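Local coordinates for protein PlaB phospholipase (Legionella pneumophila, PDB 6ZTI) that acts as a virulence-associated phospholipase of the alpha/beta hydrolase fold, with NAD(H)-mediated tetramerization controlling its activity, at residues 132-146 against 157-169. Sequence-based numbering, arbitrary orientation.
Sequences ANHGSALAQLGKSRL and EPGKCVLDWLELG. With SND (thionicotinamide-adenine-dinucleotide), chain H.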
# COMPACT_ATOMS: atom_id res chain seq x y z
N ALA B 132 -5.05 27.55 11.65
CA ALA B 132 -5.50 26.46 10.77
C ALA B 132 -6.59 25.65 11.46
O ALA B 132 -6.51 24.44 11.63
CB ALA B 132 -4.32 25.58 10.37
N ASN B 133 -7.65 26.36 11.86
CA ASN B 133 -8.67 25.75 12.71
C ASN B 133 -9.44 24.66 12.01
O ASN B 133 -9.90 23.72 12.66
CB ASN B 133 -9.61 26.82 13.25
CG ASN B 133 -9.01 27.58 14.41
OD1 ASN B 133 -8.38 27.00 15.30
ND2 ASN B 133 -9.18 28.89 14.40
N HIS B 134 -9.61 24.75 10.69
CA HIS B 134 -10.24 23.68 9.92
C HIS B 134 -9.25 23.02 8.96
O HIS B 134 -9.67 22.38 8.00
CB HIS B 134 -11.46 24.21 9.17
CG HIS B 134 -12.52 24.78 10.06
ND1 HIS B 134 -13.50 24.01 10.66
CD2 HIS B 134 -12.74 26.05 10.48
CE1 HIS B 134 -14.28 24.79 11.39
NE2 HIS B 134 -13.84 26.03 11.29
N GLY B 135 -7.96 23.19 9.20
CA GLY B 135 -6.93 22.49 8.45
C GLY B 135 -6.26 23.37 7.40
O GLY B 135 -6.64 24.52 7.17
N SER B 136 -5.25 22.78 6.76
CA SER B 136 -4.49 23.41 5.68
C SER B 136 -4.44 22.46 4.50
O SER B 136 -4.07 21.29 4.66
CB SER B 136 -3.06 23.74 6.12
OG SER B 136 -2.26 24.05 4.98
N ALA B 137 -4.79 22.96 3.32
CA ALA B 137 -4.73 22.13 2.12
C ALA B 137 -3.33 21.61 1.85
O ALA B 137 -3.18 20.57 1.20
CB ALA B 137 -5.24 22.94 0.92
N LEU B 138 -2.31 22.31 2.36
CA LEU B 138 -0.93 21.93 2.11
C LEU B 138 -0.52 20.67 2.87
O LEU B 138 0.45 20.01 2.47
CB LEU B 138 0.00 23.07 2.49
CG LEU B 138 0.04 24.32 1.61
CD1 LEU B 138 0.95 25.35 2.23
CD2 LEU B 138 0.54 23.96 0.24
N ALA B 139 -1.22 20.33 3.96
CA ALA B 139 -0.77 19.25 4.83
C ALA B 139 -0.73 17.92 4.08
O ALA B 139 0.18 17.11 4.31
CB ALA B 139 -1.69 19.13 6.05
N GLN B 140 -1.68 17.70 3.19
CA GLN B 140 -1.71 16.44 2.45
C GLN B 140 -0.46 16.28 1.59
O GLN B 140 0.04 15.16 1.44
CB GLN B 140 -2.97 16.36 1.60
CG GLN B 140 -3.12 15.04 0.89
CD GLN B 140 -4.51 14.82 0.32
OE1 GLN B 140 -4.73 15.01 -0.88
NE2 GLN B 140 -5.44 14.41 1.17
N LEU B 141 0.08 17.37 1.05
CA LEU B 141 1.34 17.30 0.31
C LEU B 141 2.47 16.65 1.10
O LEU B 141 3.51 16.33 0.53
CB LEU B 141 1.77 18.69 -0.14
CG LEU B 141 0.73 19.48 -0.93
CD1 LEU B 141 1.35 20.76 -1.45
CD2 LEU B 141 0.16 18.66 -2.10
N GLY B 142 2.27 16.44 2.41
CA GLY B 142 3.12 15.56 3.20
C GLY B 142 4.49 16.15 3.52
O GLY B 142 4.87 17.23 3.08
N LYS B 143 5.26 15.36 4.27
CA LYS B 143 6.49 15.85 4.90
C LYS B 143 7.55 16.23 3.87
O LYS B 143 8.09 17.34 3.91
CB LYS B 143 7.03 14.78 5.87
CG LYS B 143 8.16 15.24 6.76
CD LYS B 143 8.48 14.21 7.84
CE LYS B 143 9.71 14.61 8.64
NZ LYS B 143 9.48 15.85 9.44
N SER B 144 7.88 15.31 2.96
CA SER B 144 8.97 15.57 2.02
C SER B 144 8.70 16.83 1.20
O SER B 144 9.51 17.78 1.21
CB SER B 144 9.16 14.37 1.10
OG SER B 144 9.41 14.81 -0.23
N ARG B 145 7.59 16.86 0.47
CA ARG B 145 7.30 18.02 -0.38
C ARG B 145 7.23 19.32 0.42
O ARG B 145 7.67 20.37 -0.06
CB ARG B 145 5.98 17.81 -1.13
CG ARG B 145 6.06 16.74 -2.21
CD ARG B 145 4.69 16.29 -2.65
NE ARG B 145 4.04 17.26 -3.53
CZ ARG B 145 2.86 17.06 -4.11
NH1 ARG B 145 2.21 15.92 -3.89
NH2 ARG B 145 2.33 17.99 -4.90
N LEU B 146 6.67 19.27 1.63
CA LEU B 146 6.45 20.50 2.39
C LEU B 146 7.77 21.12 2.83
O LEU B 146 7.92 22.35 2.81
CB LEU B 146 5.55 20.23 3.60
CG LEU B 146 4.06 20.08 3.27
CD1 LEU B 146 3.28 19.66 4.50
CD2 LEU B 146 3.50 21.37 2.71
N GLU B 157 10.68 18.28 6.99
CA GLU B 157 10.66 19.26 8.07
C GLU B 157 9.53 19.00 9.07
O GLU B 157 9.79 18.61 10.21
CB GLU B 157 10.56 20.69 7.52
CG GLU B 157 10.28 21.76 8.59
CD GLU B 157 11.55 22.39 9.17
OE1 GLU B 157 11.78 23.59 8.90
OE2 GLU B 157 12.30 21.70 9.90
N PRO B 158 8.27 19.18 8.64
CA PRO B 158 7.16 19.12 9.59
C PRO B 158 6.91 17.70 10.09
O PRO B 158 7.18 16.72 9.40
CB PRO B 158 5.97 19.65 8.80
CG PRO B 158 6.36 19.57 7.34
CD PRO B 158 7.80 19.14 7.24
N GLY B 159 6.38 17.62 11.31
CA GLY B 159 6.15 16.33 11.94
C GLY B 159 4.90 15.64 11.40
O GLY B 159 3.84 16.25 11.25
N LYS B 160 5.03 14.34 11.14
CA LYS B 160 3.97 13.63 10.44
C LYS B 160 2.68 13.63 11.23
O LYS B 160 1.59 13.73 10.65
CB LYS B 160 4.41 12.20 10.14
CG LYS B 160 3.51 11.49 9.12
CD LYS B 160 2.40 10.71 9.79
CE LYS B 160 1.46 10.07 8.77
NZ LYS B 160 0.40 9.26 9.44
N CYS B 161 2.76 13.51 12.56
CA CYS B 161 1.53 13.41 13.34
C CYS B 161 0.78 14.73 13.37
O CYS B 161 -0.46 14.75 13.38
CB CYS B 161 1.83 12.93 14.75
SG CYS B 161 2.28 11.16 14.81
N VAL B 162 1.49 15.86 13.39
CA VAL B 162 0.81 17.13 13.28
C VAL B 162 0.20 17.32 11.89
O VAL B 162 -0.84 17.96 11.75
CB VAL B 162 1.78 18.28 13.62
CG1 VAL B 162 1.09 19.63 13.39
CG2 VAL B 162 2.26 18.15 15.07
N LEU B 163 0.84 16.79 10.85
CA LEU B 163 0.26 16.87 9.51
C LEU B 163 -1.03 16.06 9.42
O LEU B 163 -1.95 16.45 8.69
CB LEU B 163 1.26 16.37 8.47
CG LEU B 163 2.51 17.22 8.27
CD1 LEU B 163 3.40 16.62 7.20
CD2 LEU B 163 2.15 18.65 7.90
N ASP B 164 -1.11 14.93 10.12
CA ASP B 164 -2.37 14.19 10.14
C ASP B 164 -3.49 15.01 10.75
O ASP B 164 -4.66 14.87 10.36
CB ASP B 164 -2.19 12.89 10.92
CG ASP B 164 -1.33 11.88 10.19
OD1 ASP B 164 -1.33 11.85 8.94
OD2 ASP B 164 -0.65 11.10 10.88
N TRP B 165 -3.17 15.88 11.72
CA TRP B 165 -4.18 16.77 12.30
C TRP B 165 -4.55 17.87 11.30
O TRP B 165 -5.73 18.15 11.09
CB TRP B 165 -3.66 17.40 13.61
CG TRP B 165 -4.74 18.00 14.50
CD1 TRP B 165 -5.26 17.46 15.65
CD2 TRP B 165 -5.45 19.24 14.30
NE1 TRP B 165 -6.23 18.28 16.17
CE2 TRP B 165 -6.36 19.38 15.36
CE3 TRP B 165 -5.38 20.25 13.34
CZ2 TRP B 165 -7.21 20.47 15.48
CZ3 TRP B 165 -6.24 21.34 13.45
CH2 TRP B 165 -7.13 21.44 14.52
N LEU B 166 -3.55 18.49 10.69
CA LEU B 166 -3.82 19.63 9.83
C LEU B 166 -4.49 19.24 8.52
O LEU B 166 -5.06 20.11 7.85
CB LEU B 166 -2.51 20.36 9.55
CG LEU B 166 -1.96 21.15 10.74
CD1 LEU B 166 -0.48 21.44 10.55
CD2 LEU B 166 -2.74 22.47 10.91
N GLU B 167 -4.44 17.97 8.13
CA GLU B 167 -4.99 17.54 6.85
C GLU B 167 -6.48 17.86 6.78
O GLU B 167 -7.23 17.56 7.71
CB GLU B 167 -4.76 16.04 6.65
CG GLU B 167 -5.05 15.54 5.21
CD GLU B 167 -4.79 14.04 5.02
OE1 GLU B 167 -4.41 13.34 5.99
OE2 GLU B 167 -4.97 13.54 3.89
N LEU B 168 -6.90 18.48 5.68
CA LEU B 168 -8.32 18.71 5.45
C LEU B 168 -9.08 17.41 5.66
O LEU B 168 -8.63 16.34 5.24
CB LEU B 168 -8.54 19.26 4.05
CG LEU B 168 -7.95 20.65 3.77
CD1 LEU B 168 -8.14 20.98 2.31
CD2 LEU B 168 -8.57 21.72 4.62
N GLY B 169 -10.22 17.50 6.34
CA GLY B 169 -11.01 16.32 6.63
C GLY B 169 -10.48 15.43 7.73
O GLY B 169 -11.00 14.33 7.92
PA SND H . -1.66 16.07 -8.55
O1A SND H . -2.74 15.20 -9.09
O2A SND H . -1.59 17.50 -9.02
O5B SND H . -0.18 15.47 -8.78
C5B SND H . -0.01 14.05 -8.64
C4B SND H . 1.46 13.80 -8.41
O4B SND H . 2.24 14.36 -9.49
C3B SND H . 2.02 14.42 -7.12
O3B SND H . 2.93 13.51 -6.52
C2B SND H . 2.73 15.67 -7.63
O2B SND H . 3.78 16.08 -6.77
C1B SND H . 3.27 15.16 -8.96
N9A SND H . 3.57 16.21 -9.92
C8A SND H . 2.68 16.95 -10.65
N7A SND H . 3.22 17.91 -11.35
C5A SND H . 4.58 17.80 -11.07
C6A SND H . 5.69 18.57 -11.45
N6A SND H . 5.62 19.60 -12.30
N1A SND H . 6.89 18.22 -10.94
C2A SND H . 6.97 17.17 -10.13
N3A SND H . 5.99 16.36 -9.71
C4A SND H . 4.81 16.75 -10.20
O3 SND H . -1.79 16.11 -6.96
PN SND H . -0.94 16.75 -5.78
O1N SND H . -0.08 17.81 -6.37
O2N SND H . -0.32 15.65 -5.02
O5D SND H . -2.11 17.41 -4.91
C5D SND H . -2.76 16.65 -3.86
C4D SND H . -4.24 16.95 -3.83
O4D SND H . -4.46 18.38 -3.74
C3D SND H . -5.05 16.51 -5.04
O3D SND H . -6.38 16.21 -4.61
C2D SND H . -4.99 17.74 -5.94
O2D SND H . -6.04 17.81 -6.90
C1D SND H . -5.15 18.83 -4.88
N1N SND H . -4.48 20.12 -5.37
C2N SND H . -3.16 20.21 -5.18
C3N SND H . -2.49 21.38 -5.49
C7N SND H . -1.05 21.54 -5.14
S7N SND H . -0.48 22.95 -4.48
N7N SND H . -0.27 20.50 -5.35
C4N SND H . -3.21 22.44 -6.03
C5N SND H . -4.57 22.31 -6.24
C6N SND H . -5.20 21.13 -5.90
O HOH W 1 -10.51 19.91 8.00
O HOH W 2 -4.61 18.80 3.58
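A139 and G135 lie against the C-terminal end of helix 160-166, and here the packing is tight. The CB of A139 sits 3.6 Å from E167 N and 3.8 Å from L166 CB. G135 has no side chain, so its CA comes within 3.1 Å of L166 O. The same oxygen accepts a hydrogen bond from S136 N (2.9 Å, 161°). A water bridges S136 O, L168 N and Q140 N.

Q140 and E167 meet with amide and carboxylate planes nearly perpendicular. CG of Q140 is anti to the backbone N (chi1 -176°) and the chain runs out extended. Its NE2 thereby reaches the anti lone pair of E167 OE2 at 2.9 Å. L385 N bonds the same oxygen, and R383 O also takes a bond from Q140 NE2.

The other end is more open, with E157 exposed. K143 lays its chain across P158; NZ to P158 O is doubtfully short (2.5 Å). Nearby, L146 CD1 meets L163 CD2 tip to tip at 3.7 Å.

R145 instead bonds two phosphate oxygens of thio-NAD, which also binds R381 of the second subunit, consistent with NAD(H)-mediated tetramerization.

In sequence, 132-146 follows strand 123-129 of the parallel sheet. W165 packs on helices 102-114 and 171-180, and L168 touches strand 378-383.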